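Local coordinates for protein N-terminal acetyltransferase B complex subunit NAT3 (Candida albicans, PDB 5K04) that probably serves as the catalytic subunit of the NatB complex, transferring the acetyl group of acetyl-CoA to the N-terminal amino groups of proteins, at residues M9-E14 / F43-E48; P17-P22 / S55-A60; V78-Q83 / I87-K92. All blocks are in the same frame, centred on the assembly; numbering follows the deposited sequence.

Contact 1: residues M9-E14 / F43-E48; sequences MEDLFE and FYKSVE
Asp11 and Lys45 meet in a single salt bridge, the one point at which the segment 9-14, a 3-10 turn over residues 9-13, touches the strand 43-48. The two side chains approach from opposite directions, and Lys45 NZ donates a hydrogen bond to Asp11 OD1 at 2.7 Å. The ammonium group does not lie level with the carboxylate but stands above it, 37° out of its plane. It also favours one oxygen, since Lys45 NZ is 3.4 Å from Asp11 OD2. That second oxygen takes a hydrogen bond from the backbone N of Gln8, so the two carboxylate oxygens of Asp11 serve different partners, which probably restrains the rotation of the group. The lysine reaches across because its chain runs fully extended beyond CG, after a first torsion (chi1 60°) that sets CG between the backbone N and the carbonyl carbon. Glu14 may add some favourable negative potential, although its OE1 stays 6.2 Å from Lys45 NZ.

Backbone bonds give the turn its shape: Leu12 N binds Met9 O and Phe13 N binds Glu10 O, each at 3.0 Å.

Apolar side chains of both segments pack elsewhere: Met9, Leu12 and Phe43 touch helix 29-38, while Phe13 stacks on Phe498 of the partner subunit, whose Arg501 pairs with Glu10. The salt bridge thus ties the loop after strand 3-6 to the neighbouring strand 43-48, in the N-terminal half of the mixed sheet of a GNAT acetyltransferase fold.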
loop_
_atom_site.group_PDB
_atom_site.type_symbol
_atom_site.label_atom_id
_atom_site.label_comp_id
_atom_site.label_asym_id
_atom_site.label_seq_id
_atom_site.Cartn_x
_atom_site.Cartn_y
_atom_site.Cartn_z
ATOM N N MET B 9 -0.364 -11.029 2.152
ATOM C CA MET B 9 -0.922 -9.732 2.514
ATOM C C MET B 9 -0.305 -8.574 1.737
ATOM O O MET B 9 -1.010 -7.642 1.332
ATOM C CB MET B 9 -0.722 -9.515 4.015
ATOM C CG MET B 9 -1.920 -8.917 4.671
ATOM S SD MET B 9 -3.383 -9.679 4.068
ATOM C CE MET B 9 -4.435 -8.496 4.691
ATOM N N GLU B 10 1.022 -8.587 1.557
ATOM C CA GLU B 10 1.677 -7.446 0.919
ATOM C C GLU B 10 1.355 -7.332 -0.567
ATOM O O GLU B 10 1.560 -6.252 -1.142
ATOM C CB GLU B 10 3.184 -7.512 1.135
ATOM C CG GLU B 10 3.607 -7.059 2.524
ATOM C CD GLU B 10 5.033 -7.441 2.829
ATOM O OE1 GLU B 10 5.267 -8.654 3.008
ATOM O OE2 GLU B 10 5.920 -6.547 2.869
ATOM N N ASP B 11 0.827 -8.400 -1.187
ATOM C CA ASP B 11 0.291 -8.304 -2.545
ATOM C C ASP B 11 -0.754 -7.198 -2.649
ATOM O O ASP B 11 -0.972 -6.644 -3.732
ATOM C CB ASP B 11 -0.342 -9.638 -2.988
ATOM C CG ASP B 11 0.687 -10.737 -3.286
ATOM O OD1 ASP B 11 1.729 -10.443 -3.928
ATOM O OD2 ASP B 11 0.450 -11.904 -2.888
ATOM N N LEU B 12 -1.432 -6.884 -1.541
ATOM C CA LEU B 12 -2.443 -5.825 -1.570
ATOM C C LEU B 12 -1.868 -4.494 -2.045
ATOM O O LEU B 12 -2.601 -3.653 -2.575
ATOM C CB LEU B 12 -3.059 -5.650 -0.184
ATOM C CG LEU B 12 -4.050 -6.747 0.205
ATOM C CD1 LEU B 12 -4.619 -6.514 1.602
ATOM C CD2 LEU B 12 -5.156 -6.820 -0.827
ATOM N N PHE B 13 -0.567 -4.272 -1.841
ATOM C CA PHE B 13 0.051 -3.010 -2.227
ATOM C C PHE B 13 0.266 -2.903 -3.734
ATOM O O PHE B 13 0.522 -1.799 -4.235
ATOM C CB PHE B 13 1.394 -2.843 -1.511
ATOM C CG PHE B 13 1.284 -2.612 -0.013
ATOM C CD1 PHE B 13 0.563 -1.535 0.496
ATOM C CD2 PHE B 13 1.938 -3.450 0.882
ATOM C CE1 PHE B 13 0.490 -1.306 1.875
ATOM C CE2 PHE B 13 1.868 -3.231 2.256
ATOM C CZ PHE B 13 1.144 -2.159 2.758
ATOM N N GLU B 14 0.169 -4.017 -4.466
ATOM C CA GLU B 14 0.541 -4.056 -5.878
ATOM C C GLU B 14 -0.615 -4.506 -6.764
ATOM O O GLU B 14 -0.403 -4.878 -7.920
ATOM C CB GLU B 14 1.767 -4.950 -6.058
ATOM C CG GLU B 14 3.026 -4.311 -5.464
ATOM C CD GLU B 14 4.186 -5.275 -5.336
ATOM O OE1 GLU B 14 3.995 -6.481 -5.596
ATOM O OE2 GLU B 14 5.291 -4.827 -4.973
ATOM N N PHE B 43 -6.822 -18.896 -1.255
ATOM C CA PHE B 43 -6.548 -17.507 -1.600
ATOM C C PHE B 43 -5.207 -17.555 -2.333
ATOM O O PHE B 43 -4.125 -17.574 -1.728
ATOM C CB PHE B 43 -6.530 -16.615 -0.352
ATOM C CG PHE B 43 -6.634 -15.129 -0.643
ATOM C CD1 PHE B 43 -6.500 -14.638 -1.936
ATOM C CD2 PHE B 43 -6.850 -14.224 0.398
ATOM C CE1 PHE B 43 -6.582 -13.281 -2.196
ATOM C CE2 PHE B 43 -6.942 -12.860 0.150
ATOM C CZ PHE B 43 -6.810 -12.389 -1.157
ATOM N N TYR B 44 -5.293 -17.619 -3.653
ATOM C CA TYR B 44 -4.121 -17.717 -4.500
ATOM C C TYR B 44 -4.279 -16.768 -5.676
ATOM O O TYR B 44 -5.379 -16.317 -6.014
ATOM C CB TYR B 44 -3.884 -19.152 -5.002
ATOM C CG TYR B 44 -5.121 -19.811 -5.559
ATOM C CD1 TYR B 44 -5.464 -19.683 -6.903
ATOM C CD2 TYR B 44 -5.947 -20.567 -4.747
ATOM C CE1 TYR B 44 -6.613 -20.313 -7.421
ATOM C CE2 TYR B 44 -7.101 -21.189 -5.248
ATOM C CZ TYR B 44 -7.426 -21.056 -6.578
ATOM O OH TYR B 44 -8.568 -21.654 -7.053
ATOM N N LYS B 45 -3.146 -16.488 -6.299
ATOM C CA LYS B 45 -3.052 -15.496 -7.343
ATOM C C LYS B 45 -2.434 -16.120 -8.584
ATOM O O LYS B 45 -1.654 -17.081 -8.514
ATOM C CB LYS B 45 -2.210 -14.294 -6.893
ATOM C CG LYS B 45 -0.761 -14.650 -6.518
ATOM C CD LYS B 45 0.086 -13.393 -6.326
ATOM C CE LYS B 45 1.525 -13.716 -5.953
ATOM N NZ LYS B 45 2.259 -12.433 -5.677
ATOM N N SER B 46 -2.819 -15.567 -9.725
ATOM C CA SER B 46 -2.156 -15.865 -10.977
ATOM C C SER B 46 -1.082 -14.817 -11.203
ATOM O O SER B 46 -1.199 -13.675 -10.751
ATOM C CB SER B 46 -3.145 -15.888 -12.148
ATOM O OG SER B 46 -3.854 -14.657 -12.277
ATOM N N VAL B 47 -0.037 -15.226 -11.919
ATOM C CA VAL B 47 1.183 -14.449 -12.094
ATOM C C VAL B 47 1.706 -14.728 -13.497
ATOM O O VAL B 47 1.557 -15.836 -14.019
ATOM C CB VAL B 47 2.174 -14.818 -10.961
ATOM C CG1 VAL B 47 3.575 -14.792 -11.406
ATOM C CG2 VAL B 47 1.947 -13.927 -9.713
ATOM N N GLU B 48 2.290 -13.710 -14.120
ATOM C CA GLU B 48 2.693 -13.799 -15.513
ATOM C C GLU B 48 4.162 -13.443 -15.702
ATOM O O GLU B 48 4.721 -12.594 -15.003
ATOM C CB GLU B 48 1.853 -12.875 -16.422
ATOM C CG GLU B 48 0.368 -13.039 -16.303
ATOM C CD GLU B 48 -0.116 -14.430 -16.691
ATOM O OE1 GLU B 48 -1.148 -14.863 -16.127
ATOM O OE2 GLU B 48 0.513 -15.063 -17.563
#

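Contact 2: residues P17-P22 / S55-A60; sequences PVNLDP and SGYMMA
Tyr57 points its hydroxyl at the side-chain amide of Asn19, and Tyr57 OH donates a very short hydrogen bond of 2.5 Å to Asn19 OD1. The acceptor oxygen sits at the edge of the phenol ring and in its plane. The two side chains cross at about a right angle, and the amide plane is turned 65° from that of the ring. On the tyrosine side, CG lies between the backbone N and the carbonyl carbon (chi1 57°), which carries the ring out from the strand toward residues 17-19. Asn19 starts from a bond directed neither at nor away from the strand; with CG set beside the backbone N (chi1 -81°), its carbonyl oxygen arrives at the phenol. The other end of the amide is held too, because Asn19 ND2 donates to Asn26 OD1. Bonds at both its ends fix the amide flip and leave the oxygen facing the hydroxyl.

Val18 supplies the apolar half of the contact. One methyl, CG1, approaches the ring obliquely, with Val18 CG1 3.8 Å from Tyr57 CE2. The other branch faces the strand backbone more loosely, Val18 CG2 lying 4.4 Å from Ser55 O. Ser55 directs its own side chain away from the helix, where its hydroxyl hydrogen-bonds with Ser46 and Glu48.

The contact is buried, and the side chain of Val18 comes within about 6 Å of the bound coenzyme A. Tyr57 is flanked by Phe43 on strand 43-48 and Thr79 on strand 70-80, with Tyr32 of helix 29-38 also against it. Helix 16-19 is thereby fastened onto strand 53-65, between its two neighbours in the sheet.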
loop_
_atom_site.group_PDB
_atom_site.type_symbol
_atom_site.label_atom_id
_atom_site.label_comp_id
_atom_site.label_asym_id
_atom_site.label_seq_id
_atom_site.Cartn_x
_atom_site.Cartn_y
_atom_site.Cartn_z
ATOM N N PRO B 17 -3.831 -2.456 -10.449
ATOM C CA PRO B 17 -4.249 -2.754 -11.832
ATOM C C PRO B 17 -5.461 -3.670 -11.894
ATOM O O PRO B 17 -6.311 -3.540 -12.787
ATOM C CB PRO B 17 -3.006 -3.425 -12.435
ATOM C CG PRO B 17 -1.878 -2.891 -11.648
ATOM C CD PRO B 17 -2.389 -2.726 -10.248
ATOM N N VAL B 18 -5.576 -4.576 -10.929
ATOM C CA VAL B 18 -6.738 -5.444 -10.837
ATOM C C VAL B 18 -7.867 -4.769 -10.057
ATOM O O VAL B 18 -9.013 -4.722 -10.517
ATOM C CB VAL B 18 -6.320 -6.779 -10.196
ATOM C CG1 VAL B 18 -7.539 -7.631 -9.896
ATOM C CG2 VAL B 18 -5.372 -7.524 -11.122
ATOM N N ASN B 19 -7.566 -4.229 -8.877
ATOM C CA ASN B 19 -8.614 -3.771 -7.965
ATOM C C ASN B 19 -9.112 -2.360 -8.258
ATOM O O ASN B 19 -9.987 -1.872 -7.532
ATOM C CB ASN B 19 -8.120 -3.873 -6.523
ATOM C CG ASN B 19 -8.244 -5.299 -5.965
ATOM O OD1 ASN B 19 -8.445 -6.261 -6.714
ATOM N ND2 ASN B 19 -8.129 -5.430 -4.643
ATOM N N LEU B 20 -8.596 -1.704 -9.300
ATOM C CA LEU B 20 -9.196 -0.470 -9.788
ATOM C C LEU B 20 -10.268 -0.732 -10.833
ATOM O O LEU B 20 -10.944 0.216 -11.253
ATOM C CB LEU B 20 -8.133 0.467 -10.372
ATOM C CG LEU B 20 -7.244 1.195 -9.360
ATOM C CD1 LEU B 20 -6.081 1.966 -10.037
ATOM C CD2 LEU B 20 -8.088 2.137 -8.527
ATOM N N ASP B 21 -10.414 -1.987 -11.260
ATOM C CA ASP B 21 -11.537 -2.398 -12.091
ATOM C C ASP B 21 -12.845 -2.041 -11.391
ATOM O O ASP B 21 -12.966 -2.244 -10.174
ATOM C CB ASP B 21 -11.471 -3.907 -12.357
ATOM C CG ASP B 21 -12.739 -4.455 -12.989
ATOM O OD1 ASP B 21 -13.693 -4.760 -12.251
ATOM O OD2 ASP B 21 -12.777 -4.561 -14.230
ATOM N N PRO B 22 -13.847 -1.549 -12.128
ATOM C CA PRO B 22 -15.060 -1.004 -11.499
ATOM C C PRO B 22 -16.019 -2.046 -10.946
ATOM O O PRO B 22 -17.038 -1.664 -10.358
ATOM C CB PRO B 22 -15.709 -0.223 -12.648
ATOM C CG PRO B 22 -15.314 -1.007 -13.886
ATOM C CD PRO B 22 -13.905 -1.491 -13.602
ATOM N N SER B 55 -1.807 -11.256 -12.243
ATOM C CA SER B 55 -2.777 -11.132 -13.316
ATOM C C SER B 55 -4.207 -11.400 -12.849
ATOM O O SER B 55 -5.152 -11.103 -13.590
ATOM C CB SER B 55 -2.407 -12.097 -14.445
ATOM O OG SER B 55 -2.206 -13.398 -13.924
ATOM N N GLY B 56 -4.376 -11.951 -11.648
ATOM C CA GLY B 56 -5.686 -12.208 -11.082
ATOM C C GLY B 56 -5.548 -12.946 -9.769
ATOM O O GLY B 56 -4.452 -13.341 -9.364
ATOM N N TYR B 57 -6.688 -13.133 -9.099
ATOM C CA TYR B 57 -6.683 -13.912 -7.871
ATOM C C TYR B 57 -8.048 -14.537 -7.627
ATOM O O TYR B 57 -9.060 -14.139 -8.211
ATOM C CB TYR B 57 -6.250 -13.080 -6.646
ATOM C CG TYR B 57 -7.064 -11.821 -6.355
ATOM C CD1 TYR B 57 -8.227 -11.867 -5.594
ATOM C CD2 TYR B 57 -6.627 -10.581 -6.810
ATOM C CE1 TYR B 57 -8.951 -10.707 -5.321
ATOM C CE2 TYR B 57 -7.326 -9.430 -6.553
ATOM C CZ TYR B 57 -8.487 -9.486 -5.805
ATOM O OH TYR B 57 -9.161 -8.311 -5.565
ATOM N N MET B 58 -8.027 -15.557 -6.763
ATOM C CA MET B 58 -9.197 -16.266 -6.268
ATOM C C MET B 58 -9.211 -16.200 -4.745
ATOM O O MET B 58 -8.191 -16.460 -4.098
ATOM C CB MET B 58 -9.190 -17.731 -6.716
ATOM C CG MET B 58 -9.888 -18.650 -5.734
ATOM S SD MET B 58 -11.618 -18.316 -5.674
ATOM C CE MET B 58 -11.897 -18.724 -7.329
ATOM N N MET B 59 -10.354 -15.794 -4.185
ATOM C CA MET B 59 -10.635 -15.888 -2.760
ATOM C C MET B 59 -11.827 -16.811 -2.627
ATOM O O MET B 59 -12.905 -16.514 -3.151
ATOM C CB MET B 59 -10.949 -14.525 -2.127
ATOM C CG MET B 59 -9.917 -13.440 -2.393
ATOM S SD MET B 59 -10.519 -11.828 -1.972
ATOM C CE MET B 59 -10.796 -12.203 -0.316
ATOM N N ALA B 60 -11.627 -17.939 -1.961
ATOM C CA ALA B 60 -12.700 -18.874 -1.694
ATOM C C ALA B 60 -12.617 -19.312 -0.234
ATOM O O ALA B 60 -11.639 -19.042 0.469
ATOM C CB ALA B 60 -12.640 -20.082 -2.647
#

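Contact 3: residues V78-Q83 / I87-K92; sequences VTVLDQ and IGLASK. Unlike the reference sequence in segment 78-83: Leu81 (reference Ser). With COA (coenzyme A), chain D.
Val80 and Ala90 face each other without any hydrogen bond between their segments, yet both also reach the same phosphate oxygen of coenzyme A. Val80 CG2 is 3.5 Å from O5A of the cofactor, while Ala90 N donates a hydrogen bond to that oxygen at 3.0 Å. The protein-to-protein part is purely apolar. Val80 CG2 meets the Ala90 methyl, CB, at 3.7 Å. The other branch, Val80 CG1, turns to Leu89 and meets its CD2 at the same distance, the two side chains crossing obliquely. With CG1 anti to the backbone N (chi1 175°), the two methyls of the valine spread over the first turn of the helix. Val78 adds a looser touch to Ala90 and also touches Tyr124 of helix 118-126.

The pyrophosphate is held chiefly by backbone nitrogens. At the N-cap position of helix 89-96, Gly88 N donates a hydrogen bond to O2A of coenzyme A at 2.6 Å. Gly88 has a positive phi, 81°, at the point where the loop passes into the helix. Ser91 grips a third oxygen twice: Ser91 N lies 2.9 Å from coenzyme A O1A, and the Ser91 hydroxyl donates to the same atom at 2.7 Å. Amides gathered at a helix N-terminus probably help to balance the negative charge of the two phosphates. Arg86 and Lys126 add side-chain hydrogen bonds to the cofactor.

Residues Arg85, Gly88 and Ala90 fit the Q/R-x-x-G-x-G/A signature of GNAT enzymes. The loop and the N-terminus of helix 89-96 form the family's characteristic pyrophosphate-binding site, with strand 70-80 beside the pantetheine arm of coenzyme A.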
loop_
_atom_site.group_PDB
_atom_site.type_symbol
_atom_site.label_atom_id
_atom_site.label_comp_id
_atom_site.label_asym_id
_atom_site.label_seq_id
_atom_site.Cartn_x
_atom_site.Cartn_y
_atom_site.Cartn_z
ATOM N N VAL B 78 -13.333 -13.664 -7.730
ATOM C CA VAL B 78 -12.431 -13.936 -8.839
ATOM C C VAL B 78 -12.334 -12.670 -9.676
ATOM O O VAL B 78 -13.363 -12.084 -10.030
ATOM C CB VAL B 78 -12.931 -15.087 -9.729
ATOM C CG1 VAL B 78 -11.814 -15.589 -10.616
ATOM C CG2 VAL B 78 -13.498 -16.195 -8.898
ATOM N N THR B 79 -11.109 -12.255 -10.002
ATOM C CA THR B 79 -10.879 -11.140 -10.906
ATOM C C THR B 79 -9.618 -11.403 -11.703
ATOM O O THR B 79 -8.695 -12.078 -11.244
ATOM C CB THR B 79 -10.730 -9.778 -10.203
ATOM O OG1 THR B 79 -9.896 -9.903 -9.038
ATOM C CG2 THR B 79 -12.062 -9.280 -9.806
ATOM N N VAL B 80 -9.584 -10.819 -12.890
ATOM C CA VAL B 80 -8.487 -10.968 -13.825
ATOM C C VAL B 80 -8.146 -9.589 -14.359
ATOM O O VAL B 80 -9.040 -8.833 -14.755
ATOM C CB VAL B 80 -8.857 -11.928 -14.971
ATOM C CG1 VAL B 80 -7.746 -11.989 -16.025
ATOM C CG2 VAL B 80 -9.160 -13.308 -14.408
ATOM N N LEU B 81 -6.858 -9.251 -14.327
ATOM C CA LEU B 81 -6.356 -8.036 -14.962
ATOM C C LEU B 81 -6.786 -7.967 -16.428
ATOM O O LEU B 81 -6.761 -8.972 -17.143
ATOM C CB LEU B 81 -4.828 -8.001 -14.847
ATOM C CG LEU B 81 -4.105 -6.795 -15.424
ATOM C CD1 LEU B 81 -4.633 -5.565 -14.733
ATOM C CD2 LEU B 81 -2.581 -6.944 -15.251
ATOM N N ASP B 82 -7.178 -6.756 -16.869
ATOM C CA ASP B 82 -7.710 -6.549 -18.223
ATOM C C ASP B 82 -6.784 -7.086 -19.317
ATOM O O ASP B 82 -7.253 -7.633 -20.320
ATOM C CB ASP B 82 -7.979 -5.055 -18.447
ATOM C CG ASP B 82 -6.758 -4.188 -18.169
ATOM O OD1 ASP B 82 -5.675 -4.745 -17.884
ATOM O OD2 ASP B 82 -6.884 -2.942 -18.226
ATOM N N GLN B 83 -5.463 -6.930 -19.147
ATOM C CA GLN B 83 -4.524 -7.372 -20.179
ATOM C C GLN B 83 -4.602 -8.875 -20.404
ATOM O O GLN B 83 -4.273 -9.357 -21.494
ATOM C CB GLN B 83 -3.087 -6.984 -19.808
ATOM C CG GLN B 83 -2.876 -5.521 -19.428
ATOM C CD GLN B 83 -2.943 -4.567 -20.622
ATOM O OE1 GLN B 83 -2.349 -4.819 -21.672
ATOM N NE2 GLN B 83 -3.669 -3.462 -20.457
ATOM N N ILE B 87 -8.645 -15.384 -22.186
ATOM C CA ILE B 87 -7.732 -16.491 -22.463
ATOM C C ILE B 87 -7.919 -17.587 -21.416
ATOM O O ILE B 87 -7.038 -18.435 -21.236
ATOM C CB ILE B 87 -6.261 -16.026 -22.510
ATOM C CG1 ILE B 87 -5.874 -15.345 -21.190
ATOM C CG2 ILE B 87 -6.021 -15.080 -23.708
ATOM C CD1 ILE B 87 -4.412 -14.953 -21.112
ATOM N N GLY B 88 -9.061 -17.574 -20.720
ATOM C CA GLY B 88 -9.402 -18.647 -19.793
ATOM C C GLY B 88 -8.757 -18.567 -18.426
ATOM O O GLY B 88 -8.754 -19.559 -17.691
ATOM N N LEU B 89 -8.204 -17.414 -18.059
ATOM C CA LEU B 89 -7.529 -17.303 -16.773
ATOM C C LEU B 89 -8.525 -17.380 -15.614
ATOM O O LEU B 89 -8.280 -18.079 -14.619
ATOM C CB LEU B 89 -6.722 -16.005 -16.744
ATOM C CG LEU B 89 -5.935 -15.699 -15.483
ATOM C CD1 LEU B 89 -5.137 -16.913 -15.042
ATOM C CD2 LEU B 89 -5.012 -14.509 -15.764
ATOM N N ALA B 90 -9.653 -16.670 -15.727
ATOM C CA ALA B 90 -10.697 -16.779 -14.712
ATOM C C ALA B 90 -11.194 -18.215 -14.595
ATOM O O ALA B 90 -11.344 -18.747 -13.487
ATOM C CB ALA B 90 -11.853 -15.833 -15.048
ATOM N N SER B 91 -11.439 -18.863 -15.737
ATOM C CA SER B 91 -11.859 -20.259 -15.712
ATOM C C SER B 91 -10.805 -21.149 -15.047
ATOM O O SER B 91 -11.149 -22.092 -14.324
ATOM C CB SER B 91 -12.168 -20.718 -17.138
ATOM O OG SER B 91 -13.173 -19.910 -17.720
ATOM N N LYS B 92 -9.516 -20.849 -15.257
ATOM C CA LYS B 92 -8.456 -21.649 -14.643
ATOM C C LYS B 92 -8.426 -21.472 -13.127
ATOM O O LYS B 92 -8.287 -22.452 -12.386
ATOM C CB LYS B 92 -7.094 -21.291 -15.247
ATOM C CG LYS B 92 -5.915 -21.422 -14.261
ATOM C CD LYS B 92 -4.535 -21.218 -14.907
ATOM C CE LYS B 92 -3.864 -22.556 -15.202
ATOM N NZ LYS B 92 -3.573 -23.351 -13.948
HETATM N N1A COA D . -17.754 -10.282 -22.760
HETATM C C2A COA D . -18.609 -11.348 -23.371
HETATM N N3A COA D . -18.283 -12.686 -22.724
HETATM C C4A COA D . -17.233 -12.965 -21.721
HETATM C C5A COA D . -16.270 -11.789 -21.184
HETATM C C6A COA D . -16.636 -10.354 -21.734
HETATM N N6A COA D . -16.003 -9.153 -21.300
HETATM N N7A COA D . -15.363 -12.284 -20.024
HETATM C C8A COA D . -15.648 -13.784 -19.652
HETATM N N9A COA D . -16.845 -14.040 -20.741
HETATM C C1B COA D . -17.642 -15.450 -20.601
HETATM C C2B COA D . -17.913 -16.217 -21.934
HETATM O O2B COA D . -19.182 -16.458 -22.547
HETATM C C3B COA D . -16.699 -17.102 -21.763
HETATM O O3B COA D . -16.095 -18.088 -22.606
HETATM P P3B COA D . -15.247 -18.254 -23.993
HETATM O O7A COA D . -13.892 -18.809 -23.592
HETATM O O8A COA D . -16.033 -19.310 -24.781
HETATM O O9A COA D . -15.179 -16.880 -24.619
HETATM C C4B COA D . -16.363 -17.084 -20.176
HETATM O O4B COA D . -17.179 -16.131 -19.380
HETATM C C5B COA D . -14.936 -17.535 -19.680
HETATM O O5B COA D . -13.758 -16.742 -19.853
HETATM P P1A COA D . -12.279 -16.485 -19.254
HETATM O O1A COA D . -12.006 -17.573 -18.283
HETATM O O2A COA D . -11.317 -16.383 -20.399
HETATM O O3A COA D . -12.407 -15.097 -18.543
HETATM P P2A COA D . -11.510 -13.867 -18.013
HETATM O O4A COA D . -11.477 -12.841 -19.109
HETATM O O5A COA D . -10.248 -14.370 -17.508
HETATM O O6A COA D . -12.463 -13.301 -16.849
HETATM C CBP COA D . -14.241 -11.935 -15.417
HETATM C CCP COA D . -13.854 -13.096 -16.565
HETATM C CDP COA D . -15.909 -11.755 -15.299
HETATM C CEP COA D . -13.560 -12.357 -13.925
HETATM C CAP COA D . -13.541 -10.430 -15.932
HETATM O OAP COA D . -13.602 -10.133 -17.308
HETATM C C9P COA D . -13.407 -9.340 -14.752
HETATM O O9P COA D . -14.330 -8.371 -14.515
HETATM N N8P COA D . -12.568 -9.769 -13.558
HETATM C C7P COA D . -12.989 -9.455 -12.072
HETATM C C6P COA D . -14.366 -8.730 -11.845
HETATM C C5P COA D . -15.836 -9.429 -12.056
HETATM O O5P COA D . -16.772 -8.947 -12.881
HETATM N N4P COA D . -16.038 -10.714 -11.355
HETATM C C3P COA D . -16.190 -12.152 -11.413
HETATM C C2P COA D . -17.072 -13.047 -12.266
HETATM S S1P COA D . -18.829 -13.149 -12.105
#

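The three contacts lie on the N-terminal half of one mixed sheet, reaching its adjacent strands 43-48, 53-65 and 70-80 in turn. Contacts 1 and 2 alternate along the chain, with centres about 9 Å apart; contact 3 opens after both have closed. Contact 2 is the middle piece: Ser55 and Gly56 pair with Ser46 of contact 1, and on the other edge Ser55 and Tyr57 pair with Leu81 and Thr79 of contact 3. Leu89 also packs on Ser46, linking contacts 1 and 3, about 14 Å apart by their centres. Surface salt bridge, buried helix-to-strand contact and cofactor site are thus joined through consecutive strands of the GNAT domain.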